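Local structure of response regulator (3N0R) at residues I34-R39 with A124-T129; R115-F120 with A153-E158. The protein probably acts as a stress response regulator whose receiver domain controls a sigma-factor-like domain that sequesters an anti-sigma factor. The protein carries 1 engineered substitution. All blocks are in the same frame, centred on the assembly; numbering follows the deposited sequence.

Contact 1 (I34-R39 with A124-T129); sequences IRRYAR and ALEGFT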
loop_
_atom_site.group_PDB
_atom_site.type_symbol
_atom_site.label_atom_id
_atom_site.label_comp_id
_atom_site.label_asym_id
_atom_site.label_seq_id
_atom_site.Cartn_x
_atom_site.Cartn_y
_atom_site.Cartn_z
ATOM N N ILE A 34 2.570 8.758 -2.239
ATOM C CA ILE A 34 3.550 7.936 -2.936
ATOM C C ILE A 34 4.351 7.082 -1.941
ATOM O O ILE A 34 4.744 5.980 -2.277
ATOM C CB ILE A 34 4.441 8.712 -3.933
ATOM C CG1 ILE A 34 5.146 7.723 -4.867
ATOM C CG2 ILE A 34 5.421 9.635 -3.219
ATOM C CD1 ILE A 34 5.827 8.374 -6.046
ATOM N N ARG A 35 4.528 7.549 -0.701
ATOM C CA ARG A 35 5.062 6.658 0.335
ATOM C C ARG A 35 4.127 5.473 0.574
ATOM O O ARG A 35 4.589 4.348 0.688
ATOM C CB ARG A 35 5.356 7.390 1.651
ATOM C CG ARG A 35 6.453 8.443 1.542
ATOM C CD ARG A 35 6.806 9.065 2.906
ATOM N NE ARG A 35 7.679 10.219 2.688
ATOM C CZ ARG A 35 7.306 11.493 2.739
ATOM N NH1 ARG A 35 6.076 11.838 3.104
ATOM N NH2 ARG A 35 8.185 12.438 2.435
ATOM N N ARG A 36 2.816 5.712 0.624
ATOM C CA ARG A 36 1.867 4.618 0.778
ATOM C C ARG A 36 2.039 3.586 -0.339
ATOM O O ARG A 36 2.114 2.373 -0.096
ATOM C CB ARG A 36 0.430 5.141 0.809
ATOM C CG ARG A 36 -0.613 4.031 0.880
ATOM C CD ARG A 36 -2.012 4.592 0.913
ATOM N NE ARG A 36 -2.303 5.349 -0.298
ATOM C CZ ARG A 36 -3.278 6.244 -0.389
ATOM N NH1 ARG A 36 -4.045 6.489 0.664
ATOM N NH2 ARG A 36 -3.468 6.899 -1.527
ATOM N N TYR A 37 2.103 4.076 -1.572
ATOM C CA TYR A 37 2.319 3.211 -2.727
ATOM C C TYR A 37 3.610 2.408 -2.588
ATOM O O TYR A 37 3.620 1.187 -2.771
ATOM C CB TYR A 37 2.365 4.076 -3.994
ATOM C CG TYR A 37 2.750 3.359 -5.272
ATOM C CD1 TYR A 37 1.903 2.428 -5.865
ATOM C CD2 TYR A 37 3.948 3.645 -5.909
ATOM C CE1 TYR A 37 2.241 1.804 -7.052
ATOM C CE2 TYR A 37 4.303 3.013 -7.095
ATOM C CZ TYR A 37 3.439 2.100 -7.664
ATOM O OH TYR A 37 3.754 1.472 -8.841
ATOM N N ALA A 38 4.711 3.099 -2.298
ATOM C CA ALA A 38 6.023 2.466 -2.277
ATOM C C ALA A 38 6.121 1.423 -1.168
ATOM O O ALA A 38 6.735 0.371 -1.353
ATOM C CB ALA A 38 7.117 3.516 -2.144
ATOM N N ARG A 39 5.538 1.725 -0.013
ATOM C CA ARG A 39 5.501 0.760 1.082
ATOM C C ARG A 39 4.688 -0.472 0.704
ATOM O O ARG A 39 5.099 -1.591 0.980
ATOM C CB ARG A 39 4.895 1.387 2.338
ATOM C CG ARG A 39 5.730 2.479 2.963
ATOM C CD ARG A 39 5.065 3.004 4.217
ATOM N NE ARG A 39 5.655 4.264 4.643
ATOM C CZ ARG A 39 5.185 5.009 5.634
ATOM N NH1 ARG A 39 4.141 4.606 6.360
ATOM N NH2 ARG A 39 5.763 6.169 5.891
ATOM N N ALA A 124 -5.965 0.605 -8.306
ATOM C CA ALA A 124 -6.794 0.218 -7.160
ATOM C C ALA A 124 -6.403 0.890 -5.836
ATOM O O ALA A 124 -7.269 1.290 -5.063
ATOM C CB ALA A 124 -6.805 -1.301 -7.005
ATOM N N LEU A 125 -5.109 0.980 -5.548
ATOM C CA LEU A 125 -4.664 1.591 -4.295
ATOM C C LEU A 125 -4.575 3.109 -4.395
ATOM O O LEU A 125 -5.035 3.821 -3.506
ATOM C CB LEU A 125 -3.322 1.006 -3.841
ATOM C CG LEU A 125 -2.848 1.463 -2.457
ATOM C CD1 LEU A 125 -3.759 0.929 -1.355
ATOM C CD2 LEU A 125 -1.422 1.013 -2.235
ATOM N N GLU A 126 -3.992 3.601 -5.485
ATOM C CA GLU A 126 -3.688 5.019 -5.595
ATOM C C GLU A 126 -4.753 5.825 -6.336
ATOM O O GLU A 126 -4.735 7.051 -6.304
ATOM C CB GLU A 126 -2.315 5.212 -6.236
ATOM C CG GLU A 126 -1.198 4.610 -5.381
ATOM C CD GLU A 126 -1.153 5.210 -3.988
ATOM O OE1 GLU A 126 -1.127 6.453 -3.900
ATOM O OE2 GLU A 126 -1.145 4.456 -2.976
ATOM N N GLY A 127 -5.683 5.143 -6.998
ATOM C CA GLY A 127 -6.789 5.811 -7.659
ATOM C C GLY A 127 -6.479 6.498 -8.975
ATOM O O GLY A 127 -7.267 7.321 -9.433
ATOM N N PHE A 128 -5.358 6.169 -9.609
ATOM C CA PHE A 128 -5.115 6.680 -10.954
ATOM C C PHE A 128 -6.067 5.997 -11.939
ATOM O O PHE A 128 -6.427 4.825 -11.768
ATOM C CB PHE A 128 -3.669 6.415 -11.384
ATOM C CG PHE A 128 -2.657 7.264 -10.682
ATOM C CD1 PHE A 128 -2.598 8.624 -10.924
ATOM C CD2 PHE A 128 -1.746 6.700 -9.797
ATOM C CE1 PHE A 128 -1.656 9.411 -10.290
ATOM C CE2 PHE A 128 -0.805 7.489 -9.162
ATOM C CZ PHE A 128 -0.757 8.847 -9.413
ATOM N N THR A 129 -6.456 6.714 -12.986
ATOM C CA THR A 129 -7.172 6.082 -14.091
ATOM C C THR A 129 -6.197 5.189 -14.863
ATOM O O THR A 129 -4.975 5.356 -14.756
ATOM C CB THR A 129 -7.722 7.131 -15.063
ATOM O OG1 THR A 129 -6.623 7.781 -15.710
ATOM C CG2 THR A 129 -8.562 8.157 -14.326
#
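R36 and E126 reach past each other in opposite directions, so that the salt bridge forms where the guanidinium edge runs alongside the carboxylate. R36 NE donates to E126 OE2 at 3.1 Å with an N-H···O angle of 160°. OE2 is met on its syn side; the donor stands somewhat out of the carboxylate plane, and the two flat groups are turned 52° against each other. A second, weak bond from R36 NH2 to E126 OE1 spans 3.4 Å. L125 CD2 packs loosely against R36 CG and Y37 CA, while the carbonyl O of L125 lies over one guanidinium face, 4.0 Å from R36 NH2.

Y37 meets the same glutamate at about a right angle. Y37 CB packs 3.7 Å from E126 CD, while ring atom CD1 of Y37 lies 3.8 Å from E126 CG. With CG anti to the backbone N (chi1 173°), the far end of the Y37 ring leads away from 124-129 and places OH within reach of H81, to which it is hydrogen-bonded. E126 turns back by contrast at CB-CG, and the bend brings its carboxylate against the R36 and Y37 side of helix 31-42. Its OE1 is also gripped by R73 and Y77 of helix 72-84, so this buried charge has two arginine partners, which would be expected to stabilise the ionised form.

E126 sits where helix 115-125 gives way to a turn, with G127 adopting positive phi. The contact thus ties the sigma2-like part to the inter-helix turn of the sigma4-like part, within the helical, sigma-factor-like region of PhyR.

Contact 2 (R115-F120 with A153-E158); sequences RSRQAF and AEIDAE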
loop_
_atom_site.group_PDB
_atom_site.type_symbol
_atom_site.label_atom_id
_atom_site.label_comp_id
_atom_site.label_asym_id
_atom_site.label_seq_id
_atom_site.Cartn_x
_atom_site.Cartn_y
_atom_site.Cartn_z
ATOM N N ARG A 115 5.473 -5.548 -13.159
ATOM C CA ARG A 115 4.679 -4.481 -13.758
ATOM C C ARG A 115 3.177 -4.692 -13.578
ATOM O O ARG A 115 2.437 -3.732 -13.400
ATOM C CB ARG A 115 5.071 -4.246 -15.225
ATOM C CG ARG A 115 6.341 -3.391 -15.329
ATOM C CD ARG A 115 6.928 -3.287 -16.706
ATOM N NE ARG A 115 6.071 -2.615 -17.678
ATOM C CZ ARG A 115 5.955 -1.297 -17.848
ATOM N NH1 ARG A 115 6.585 -0.418 -17.061
ATOM N NH2 ARG A 115 5.173 -0.855 -18.818
ATOM N N SER A 116 2.718 -5.939 -13.597
ATOM C CA SER A 116 1.294 -6.193 -13.376
ATOM C C SER A 116 0.848 -5.662 -12.016
ATOM O O SER A 116 -0.212 -5.044 -11.889
ATOM C CB SER A 116 0.994 -7.687 -13.477
ATOM O OG SER A 116 1.832 -8.416 -12.598
ATOM N N ARG A 117 1.659 -5.907 -10.996
ATOM C CA ARG A 117 1.307 -5.475 -9.650
ATOM C C ARG A 117 1.388 -3.956 -9.501
ATOM O O ARG A 117 0.558 -3.349 -8.818
ATOM C CB ARG A 117 2.193 -6.159 -8.615
ATOM C CG ARG A 117 1.669 -6.044 -7.206
ATOM C CD ARG A 117 0.290 -6.691 -7.024
ATOM N NE ARG A 117 0.261 -8.099 -7.414
ATOM C CZ ARG A 117 0.170 -9.127 -6.567
ATOM N NH1 ARG A 117 0.092 -8.927 -5.254
ATOM N NH2 ARG A 117 0.143 -10.366 -7.042
ATOM N N GLN A 118 2.357 -3.339 -10.170
ATOM C CA GLN A 118 2.431 -1.888 -10.209
ATOM C C GLN A 118 1.147 -1.314 -10.806
ATOM O O GLN A 118 0.561 -0.401 -10.245
ATOM C CB GLN A 118 3.630 -1.445 -11.044
ATOM C CG GLN A 118 4.968 -1.886 -10.494
ATOM C CD GLN A 118 6.059 -1.753 -11.526
ATOM O OE1 GLN A 118 6.035 -0.835 -12.341
ATOM N NE2 GLN A 118 7.016 -2.674 -11.511
ATOM N N ALA A 119 0.718 -1.845 -11.948
ATOM C CA ALA A 119 -0.477 -1.336 -12.618
ATOM C C ALA A 119 -1.705 -1.457 -11.713
ATOM O O ALA A 119 -2.528 -0.543 -11.614
ATOM C CB ALA A 119 -0.712 -2.063 -13.933
ATOM N N PHE A 120 -1.821 -2.595 -11.040
ATOM C CA PHE A 120 -2.924 -2.805 -10.135
ATOM C C PHE A 120 -2.887 -1.844 -8.949
ATOM O O PHE A 120 -3.898 -1.245 -8.596
ATOM C CB PHE A 120 -2.934 -4.248 -9.638
ATOM C CG PHE A 120 -4.087 -4.548 -8.753
ATOM C CD1 PHE A 120 -5.337 -4.833 -9.292
ATOM C CD2 PHE A 120 -3.947 -4.506 -7.377
ATOM C CE1 PHE A 120 -6.417 -5.080 -8.474
ATOM C CE2 PHE A 120 -5.028 -4.753 -6.557
ATOM C CZ PHE A 120 -6.259 -5.041 -7.110
ATOM N N ALA A 153 -6.308 -11.312 -11.111
ATOM C CA ALA A 153 -6.443 -12.756 -11.011
ATOM C C ALA A 153 -5.557 -13.310 -9.897
ATOM O O ALA A 153 -5.988 -14.178 -9.137
ATOM C CB ALA A 153 -6.123 -13.425 -12.341
ATOM N N GLU A 154 -4.319 -12.817 -9.800
ATOM C CA GLU A 154 -3.392 -13.266 -8.752
ATOM C C GLU A 154 -3.910 -12.932 -7.359
ATOM O O GLU A 154 -3.825 -13.745 -6.430
ATOM C CB GLU A 154 -2.005 -12.646 -8.954
ATOM C CG GLU A 154 -1.302 -13.200 -10.160
ATOM C CD GLU A 154 -0.042 -12.455 -10.529
ATOM O OE1 GLU A 154 0.417 -11.596 -9.749
ATOM O OE2 GLU A 154 0.490 -12.727 -11.626
ATOM N N ILE A 155 -4.412 -11.717 -7.200
ATOM C CA ILE A 155 -4.931 -11.294 -5.915
ATOM C C ILE A 155 -6.199 -12.072 -5.556
ATOM O O ILE A 155 -6.342 -12.560 -4.434
ATOM C CB ILE A 155 -5.128 -9.773 -5.888
ATOM C CG1 ILE A 155 -3.750 -9.102 -5.957
ATOM C CG2 ILE A 155 -5.896 -9.359 -4.636
ATOM C CD1 ILE A 155 -3.784 -7.642 -6.254
ATOM N N ASP A 156 -7.097 -12.243 -6.521
ATOM C CA ASP A 156 -8.320 -12.981 -6.256
ATOM C C ASP A 156 -8.005 -14.446 -5.913
ATOM O O ASP A 156 -8.718 -15.076 -5.129
ATOM C CB ASP A 156 -9.306 -12.863 -7.431
ATOM C CG ASP A 156 -9.910 -11.466 -7.569
ATOM O OD1 ASP A 156 -9.733 -10.620 -6.667
ATOM O OD2 ASP A 156 -10.584 -11.211 -8.586
ATOM N N ALA A 157 -6.911 -14.972 -6.470
ATOM C CA ALA A 157 -6.478 -16.354 -6.227
ATOM C C ALA A 157 -5.815 -16.578 -4.856
ATOM O O ALA A 157 -5.552 -17.722 -4.475
ATOM C CB ALA A 157 -5.562 -16.839 -7.354
ATOM N N GLU A 158 -5.537 -15.505 -4.113
ATOM C CA GLU A 158 -5.008 -15.660 -2.758
ATOM C C GLU A 158 -5.924 -16.530 -1.916
ATOM O O GLU A 158 -7.146 -16.440 -2.015
ATOM C CB GLU A 158 -4.802 -14.301 -2.095
ATOM C CG GLU A 158 -3.628 -13.543 -2.691
ATOM C CD GLU A 158 -3.453 -12.144 -2.139
ATOM O OE1 GLU A 158 -4.315 -11.658 -1.375
ATOM O OE2 GLU A 158 -2.426 -11.520 -2.481
HETATM O O HOH W 1 0.756 -8.966 -10.101
HETATM O O HOH W 2 1.887 -11.046 -13.091
HETATM O O HOH W 3 -0.735 -11.926 -4.755
#
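R117 reaches from helix 115-125 to E154 and I155 on helix 141-156, two helices of the sigma4-like part of the protein, whose helical arrangement is consistent with a helix-turn-helix fold. From CB its chain starts out anti to the backbone N and then bends twice, at CG-CD and the bond before it (chi2 61°, chi3 56°), which swings the guanidinium round to helix 141-156. R117 NE donates to water 1 at 2.9 Å, and the same water bonds S116 OG and E154 OE1. Beyond it, I155 CG1 covers one face of the R117 guanidinium, 3.9 Å above the plane and over its centre. NH1 turns to Q273 of the receiver's C-terminal helix. R117 NH2 carries the salt bridge: it donates to E154 OE1 at 3.0 Å (N-H···O 157°), with that oxygen almost exactly in the guanidinium plane and using its anti lone pair. NH2 also donates to water 3, which passes a bond on to E158 OE2. A cation-pi contact with F276 adds to the grip, so bonds at the edge and packing over a face together fix the rotation of the group.

One turn on from R117 in helix 115-125, F120 has I155 CD1 over one face of its ring, though the modelled spacing is doubtful. At the other end of the carboxylate, water 2 donates to E154 OE2 at 2.6 Å and bonds S116 OG at 2.7 Å.

Contacts 1 and 2 use successive parts of helix 115-125 and its following turn, and their centres lie 14 Å apart. They touch through Y37 OH, 3.7 Å from Q118 CB. Contact 1 joins this helix to the sigma2-like part, whereas contact 2 joins it to helix 141-156 within the sigma4-like part. The receiver's helix 264-277 borders both: A269 meets L125 of contact 1 and F120 of contact 2. The predicted phosphorylation site, D212, is unmodified here and belongs to neither contact; phosphorylation probably alters how the receiver helix sits against this framework.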